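Local coordinates for protein monovalent Na+/H+ antiporter subunit D (Dietzia sp. DQ12-45-1b, PDB 7D3U) that probably exchanges sodium ions for protons across the cell membrane as one subunit of the multi-chain Mrp antiporter complex, at residues L317-Y329 / V390-Q404. Residues are numbered along the deposited sequence; the frame is centred on the assembly and turned at random.
Sequences LFGPIGLTAGIFY and VAKLSLIIAALDAGQ. With LMT (dodecyl-beta-D-maltoside), chain B.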
loop_
_atom_site.group_PDB
_atom_site.type_symbol
_atom_site.label_atom_id
_atom_site.label_comp_id
_atom_site.label_asym_id
_atom_site.label_seq_id
_atom_site.Cartn_x
_atom_site.Cartn_y
_atom_site.Cartn_z
ATOM N N LEU A 317 8.229 -17.357 -10.921
ATOM C CA LEU A 317 8.565 -18.773 -10.989
ATOM C C LEU A 317 7.408 -19.557 -11.597
ATOM O O LEU A 317 7.034 -20.622 -11.105
ATOM C CB LEU A 317 8.910 -19.319 -9.607
ATOM C CG LEU A 317 9.930 -18.537 -8.781
ATOM C CD1 LEU A 317 9.976 -19.074 -7.365
ATOM C CD2 LEU A 317 11.300 -18.600 -9.420
ATOM N N PHE A 318 6.827 -19.009 -12.664
ATOM C CA PHE A 318 5.584 -19.518 -13.231
ATOM C C PHE A 318 5.643 -21.021 -13.463
ATOM O O PHE A 318 6.641 -21.551 -13.957
ATOM C CB PHE A 318 5.282 -18.795 -14.542
ATOM C CG PHE A 318 3.820 -18.624 -14.812
ATOM C CD1 PHE A 318 3.136 -17.529 -14.320
ATOM C CD2 PHE A 318 3.128 -19.558 -15.560
ATOM C CE1 PHE A 318 1.792 -17.369 -14.568
ATOM C CE2 PHE A 318 1.784 -19.402 -15.810
ATOM C CZ PHE A 318 1.115 -18.306 -15.314
ATOM N N GLY A 319 4.561 -21.701 -13.099
ATOM C CA GLY A 319 4.487 -23.136 -13.182
ATOM C C GLY A 319 3.521 -23.684 -12.155
ATOM O O GLY A 319 2.892 -22.936 -11.403
ATOM N N PRO A 320 3.379 -25.009 -12.106
ATOM C CA PRO A 320 2.454 -25.599 -11.128
ATOM C C PRO A 320 2.885 -25.386 -9.690
ATOM O O PRO A 320 2.026 -25.297 -8.805
ATOM C CB PRO A 320 2.446 -27.089 -11.500
ATOM C CG PRO A 320 3.031 -27.159 -12.878
ATOM C CD PRO A 320 3.996 -26.027 -12.968
ATOM N N ILE A 321 4.185 -25.296 -9.426
ATOM C CA ILE A 321 4.676 -25.194 -8.057
ATOM C C ILE A 321 4.889 -23.745 -7.644
ATOM O O ILE A 321 4.550 -23.359 -6.521
ATOM C CB ILE A 321 5.968 -26.017 -7.908
ATOM C CG1 ILE A 321 5.779 -27.407 -8.513
ATOM C CG2 ILE A 321 6.363 -26.120 -6.449
ATOM C CD1 ILE A 321 7.049 -28.216 -8.587
ATOM N N GLY A 322 5.457 -22.929 -8.532
ATOM C CA GLY A 322 5.699 -21.537 -8.193
ATOM C C GLY A 322 4.418 -20.767 -7.942
ATOM O O GLY A 322 4.332 -19.981 -6.997
ATOM N N LEU A 323 3.402 -20.991 -8.775
ATOM C CA LEU A 323 2.129 -20.305 -8.585
ATOM C C LEU A 323 1.440 -20.760 -7.307
ATOM O O LEU A 323 0.839 -19.946 -6.598
ATOM C CB LEU A 323 1.224 -20.535 -9.792
ATOM C CG LEU A 323 1.524 -19.702 -11.033
ATOM C CD1 LEU A 323 0.769 -20.257 -12.218
ATOM C CD2 LEU A 323 1.157 -18.252 -10.796
ATOM N N THR A 324 1.513 -22.055 -6.996
ATOM C CA THR A 324 0.945 -22.549 -5.746
ATOM C C THR A 324 1.630 -21.910 -4.547
ATOM O O THR A 324 0.970 -21.456 -3.605
ATOM C CB THR A 324 1.070 -24.069 -5.680
ATOM O OG1 THR A 324 0.655 -24.640 -6.927
ATOM C CG2 THR A 324 0.219 -24.623 -4.553
ATOM N N ALA A 325 2.964 -21.872 -4.569
ATOM C CA ALA A 325 3.704 -21.232 -3.489
ATOM C C ALA A 325 3.329 -19.764 -3.361
ATOM O O ALA A 325 3.118 -19.267 -2.253
ATOM C CB ALA A 325 5.206 -21.384 -3.720
ATOM N N GLY A 326 3.221 -19.058 -4.487
ATOM C CA GLY A 326 2.896 -17.643 -4.431
ATOM C C GLY A 326 1.496 -17.376 -3.913
ATOM O O GLY A 326 1.280 -16.436 -3.147
ATOM N N ILE A 327 0.530 -18.208 -4.301
ATOM C CA ILE A 327 -0.840 -18.003 -3.843
ATOM C C ILE A 327 -0.960 -18.323 -2.359
ATOM O O ILE A 327 -1.604 -17.582 -1.600
ATOM C CB ILE A 327 -1.814 -18.843 -4.687
ATOM C CG1 ILE A 327 -1.863 -18.311 -6.117
ATOM C CG2 ILE A 327 -3.199 -18.832 -4.071
ATOM C CD1 ILE A 327 -2.636 -19.190 -7.062
ATOM N N PHE A 328 -0.350 -19.427 -1.919
ATOM C CA PHE A 328 -0.353 -19.736 -0.494
ATOM C C PHE A 328 0.349 -18.644 0.299
ATOM O O PHE A 328 -0.096 -18.277 1.390
ATOM C CB PHE A 328 0.306 -21.091 -0.243
ATOM C CG PHE A 328 0.311 -21.501 1.200
ATOM C CD1 PHE A 328 -0.758 -22.189 1.741
ATOM C CD2 PHE A 328 1.386 -21.204 2.016
ATOM C CE1 PHE A 328 -0.754 -22.568 3.067
ATOM C CE2 PHE A 328 1.392 -21.580 3.341
ATOM C CZ PHE A 328 0.321 -22.262 3.866
ATOM N N TYR A 329 1.437 -18.097 -0.246
ATOM C CA TYR A 329 2.145 -17.026 0.439
ATOM C C TYR A 329 1.294 -15.771 0.521
ATOM O O TYR A 329 1.302 -15.082 1.539
ATOM C CB TYR A 329 3.465 -16.732 -0.267
ATOM C CG TYR A 329 4.569 -16.317 0.671
ATOM C CD1 TYR A 329 4.419 -15.221 1.503
ATOM C CD2 TYR A 329 5.762 -17.020 0.723
ATOM C CE1 TYR A 329 5.421 -14.838 2.362
ATOM C CE2 TYR A 329 6.771 -16.644 1.579
ATOM C CZ TYR A 329 6.596 -15.552 2.396
ATOM O OH TYR A 329 7.602 -15.172 3.254
ATOM N N VAL A 390 5.491 -23.083 5.991
ATOM C CA VAL A 390 5.003 -23.797 4.815
ATOM C C VAL A 390 5.151 -22.934 3.571
ATOM O O VAL A 390 5.605 -23.402 2.519
ATOM C CB VAL A 390 3.544 -24.237 5.023
ATOM C CG1 VAL A 390 3.133 -25.208 3.940
ATOM C CG2 VAL A 390 3.371 -24.859 6.395
ATOM N N ALA A 391 4.779 -21.657 3.676
ATOM C CA ALA A 391 4.869 -20.755 2.534
ATOM C C ALA A 391 6.307 -20.616 2.058
ATOM O O ALA A 391 6.598 -20.794 0.870
ATOM C CB ALA A 391 4.290 -19.391 2.902
ATOM N N LYS A 392 7.225 -20.305 2.974
ATOM C CA LYS A 392 8.609 -20.089 2.576
ATOM C C LYS A 392 9.256 -21.376 2.083
ATOM O O LYS A 392 10.075 -21.345 1.160
ATOM C CB LYS A 392 9.407 -19.499 3.734
ATOM C CG LYS A 392 10.765 -18.978 3.318
ATOM C CD LYS A 392 11.550 -18.484 4.509
ATOM C CE LYS A 392 11.795 -19.591 5.509
ATOM N NZ LYS A 392 12.132 -19.058 6.855
ATOM N N LEU A 393 8.890 -22.519 2.664
ATOM C CA LEU A 393 9.460 -23.784 2.220
ATOM C C LEU A 393 8.995 -24.124 0.812
ATOM O O LEU A 393 9.802 -24.513 -0.040
ATOM C CB LEU A 393 9.085 -24.894 3.200
ATOM C CG LEU A 393 9.376 -26.328 2.760
ATOM C CD1 LEU A 393 10.860 -26.519 2.511
ATOM C CD2 LEU A 393 8.877 -27.306 3.806
ATOM N N SER A 394 7.694 -23.980 0.546
ATOM C CA SER A 394 7.193 -24.229 -0.801
ATOM C C SER A 394 7.795 -23.248 -1.798
ATOM O O SER A 394 8.104 -23.620 -2.935
ATOM C CB SER A 394 5.669 -24.148 -0.816
ATOM O OG SER A 394 5.202 -23.186 0.112
ATOM N N LEU A 395 7.998 -21.997 -1.381
ATOM C CA LEU A 395 8.575 -21.009 -2.284
ATOM C C LEU A 395 10.032 -21.324 -2.593
ATOM O O LEU A 395 10.470 -21.190 -3.740
ATOM C CB LEU A 395 8.442 -19.611 -1.685
ATOM C CG LEU A 395 8.743 -18.457 -2.636
ATOM C CD1 LEU A 395 7.679 -18.372 -3.713
ATOM C CD2 LEU A 395 8.835 -17.153 -1.871
ATOM N N ILE A 396 10.798 -21.755 -1.591
ATOM C CA ILE A 396 12.194 -22.109 -1.827
ATOM C C ILE A 396 12.286 -23.361 -2.690
ATOM O O ILE A 396 13.161 -23.470 -3.557
ATOM C CB ILE A 396 12.932 -22.282 -0.489
ATOM C CG1 ILE A 396 13.072 -20.934 0.214
ATOM C CG2 ILE A 396 14.305 -22.883 -0.706
ATOM C CD1 ILE A 396 13.705 -21.029 1.575
ATOM N N ILE A 397 11.380 -24.319 -2.479
ATOM C CA ILE A 397 11.360 -25.514 -3.318
ATOM C C ILE A 397 11.054 -25.144 -4.761
ATOM O O ILE A 397 11.702 -25.632 -5.695
ATOM C CB ILE A 397 10.351 -26.536 -2.763
ATOM C CG1 ILE A 397 10.962 -27.298 -1.588
ATOM C CG2 ILE A 397 9.914 -27.500 -3.847
ATOM C CD1 ILE A 397 10.035 -28.322 -0.982
ATOM N N ALA A 398 10.079 -24.256 -4.971
ATOM C CA ALA A 398 9.741 -23.842 -6.327
ATOM C C ALA A 398 10.854 -23.018 -6.961
ATOM O O ALA A 398 11.035 -23.066 -8.182
ATOM C CB ALA A 398 8.436 -23.049 -6.324
ATOM N N ALA A 399 11.601 -22.261 -6.160
ATOM C CA ALA A 399 12.683 -21.449 -6.704
ATOM C C ALA A 399 13.883 -22.303 -7.086
ATOM O O ALA A 399 14.524 -22.050 -8.112
ATOM C CB ALA A 399 13.091 -20.375 -5.699
ATOM N N LEU A 400 14.208 -23.308 -6.274
ATOM C CA LEU A 400 15.280 -24.225 -6.635
ATOM C C LEU A 400 14.876 -25.161 -7.762
ATOM O O LEU A 400 15.744 -25.626 -8.507
ATOM C CB LEU A 400 15.718 -25.036 -5.418
ATOM C CG LEU A 400 16.327 -24.234 -4.271
ATOM C CD1 LEU A 400 16.565 -25.126 -3.076
ATOM C CD2 LEU A 400 17.620 -23.582 -4.712
ATOM N N ASP A 401 13.581 -25.447 -7.905
ATOM C CA ASP A 401 13.127 -26.289 -9.005
ATOM C C ASP A 401 13.275 -25.569 -10.339
ATOM O O ASP A 401 13.763 -26.145 -11.317
ATOM C CB ASP A 401 11.678 -26.712 -8.776
ATOM C CG ASP A 401 11.293 -27.932 -9.584
ATOM O OD1 ASP A 401 12.051 -28.304 -10.503
ATOM O OD2 ASP A 401 10.234 -28.524 -9.295
ATOM N N ALA A 402 12.861 -24.303 -10.396
ATOM C CA ALA A 402 12.977 -23.517 -11.617
ATOM C C ALA A 402 14.409 -23.122 -11.940
ATOM O O ALA A 402 14.634 -22.475 -12.968
ATOM C CB ALA A 402 12.108 -22.263 -11.518
ATOM N N GLY A 403 15.377 -23.487 -11.100
ATOM C CA GLY A 403 16.766 -23.164 -11.341
ATOM C C GLY A 403 17.201 -21.790 -10.889
ATOM O O GLY A 403 18.394 -21.476 -10.984
ATOM N N GLN A 404 16.285 -20.958 -10.399
ATOM C CA GLN A 404 16.624 -19.612 -9.939
ATOM C C GLN A 404 17.288 -19.728 -8.575
ATOM O O GLN A 404 16.643 -19.622 -7.532
ATOM C CB GLN A 404 15.381 -18.734 -9.885
ATOM C CG GLN A 404 14.489 -18.851 -11.106
ATOM C CD GLN A 404 15.024 -18.085 -12.295
ATOM O OE1 GLN A 404 16.007 -17.353 -12.186
ATOM N NE2 GLN A 404 14.376 -18.246 -13.443
HETATM C C1B LMT B . 21.477 -27.181 -8.918
HETATM C C2B LMT B . 20.801 -26.860 -10.259
HETATM C C3B LMT B . 19.293 -26.633 -10.054
HETATM C C4B LMT B . 18.701 -27.738 -9.151
HETATM C C5B LMT B . 19.466 -27.718 -7.817
HETATM C C6B LMT B . 19.825 -29.140 -7.403
HETATM O O1B LMT B . 22.628 -26.413 -8.820
HETATM O O2B LMT B . 21.397 -25.726 -10.740
HETATM O O3B LMT B . 18.632 -26.525 -11.250
HETATM O "O4'" LMT B . 17.367 -27.512 -8.917
HETATM O O5B LMT B . 20.615 -26.907 -7.857
HETATM O O6B LMT B . 19.683 -29.993 -8.466
HETATM C "C1'" LMT B . 25.306 -24.382 -7.072
HETATM C "C2'" LMT B . 25.939 -25.719 -7.531
HETATM C "C3'" LMT B . 24.963 -26.543 -8.413
HETATM C "C4'" LMT B . 23.554 -26.728 -7.807
HETATM C "C5'" LMT B . 23.330 -25.698 -6.669
HETATM C "C6'" LMT B . 23.594 -26.172 -5.251
HETATM O "O1'" LMT B . 25.802 -23.993 -5.858
HETATM O "O2'" LMT B . 27.055 -25.428 -8.272
HETATM O "O3'" LMT B . 25.498 -27.770 -8.682
HETATM O "O5'" LMT B . 23.882 -24.426 -6.956
HETATM O "O6'" LMT B . 22.766 -25.436 -4.456
HETATM C C1 LMT B . 25.375 -22.719 -5.436
HETATM C C2 LMT B . 24.771 -22.950 -4.084
HETATM C C3 LMT B . 23.845 -21.897 -3.571
HETATM C C4 LMT B . 22.672 -22.604 -2.948
HETATM C C5 LMT B . 21.883 -21.668 -2.102
HETATM C C6 LMT B . 22.678 -21.144 -0.953
HETATM C C7 LMT B . 21.759 -20.481 0.030
HETATM C C8 LMT B . 22.507 -20.197 1.284
HETATM C C9 LMT B . 21.649 -19.713 2.404
HETATM C C10 LMT B . 22.551 -19.083 3.424
HETATM C C11 LMT B . 21.780 -18.611 4.613
HETATM C C12 LMT B . 22.652 -17.918 5.604
#
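Ala-391 sets its methyl between two aromatic rings of the facing helix. Over one face of Tyr-329 it makes a CH-pi contact, CB lying 3.9 Å from the ring centroid and 27° off the normal; against Phe-328 the same CB lies in the ring plane, at the edge, 3.5 Å from CD2. With CG anti to the backbone N (chi1 -178°), Phe-328 reaches across to Val-390, whose CB is 3.8 Å from CE2, and it also touches Leu-551 and Ser-555 of helix 549-559. Replacing Phe-328 by an alanine would remove the ring, which would probably leave Val-390 and one side of the Ala-391 methyl without this packing and open a gap toward helix 549-559. The Tyr-329 hydroxyl is hydrogen-bonded to Gln-307.

Small residues line the crossing. Ala-398 CB rests on Gly-322 CA at 3.6 Å, and Ala-325 CB sits 3.7 Å from Leu-395 CA, one helix turn along, consistent with the 8.4 Å approach of the axes. The 320-329 and 390-401 segments of helices 320-350 and 387-401 run antiparallel at 156° inside the membrane-helix bundle of the Mrp antiporter and complex I family; subunit A packs on Val-390, Lys-392 and Ile-396.

Branched aliphatic chains close the other end. Leu-317 forks, CD1 lying against Ala-399 and CD2 3.6 Å from Gln-404 CG as the two side chains slide past each other in opposite directions. Ile-321 turns CG2 onto Ala-398 and crosses Asp-401 at about a right angle, its tip CD1 in contact with OD2. Beyond them, the maltoside headgroup of a bound detergent donates a hydrogen bond from O4' to Leu-400 O.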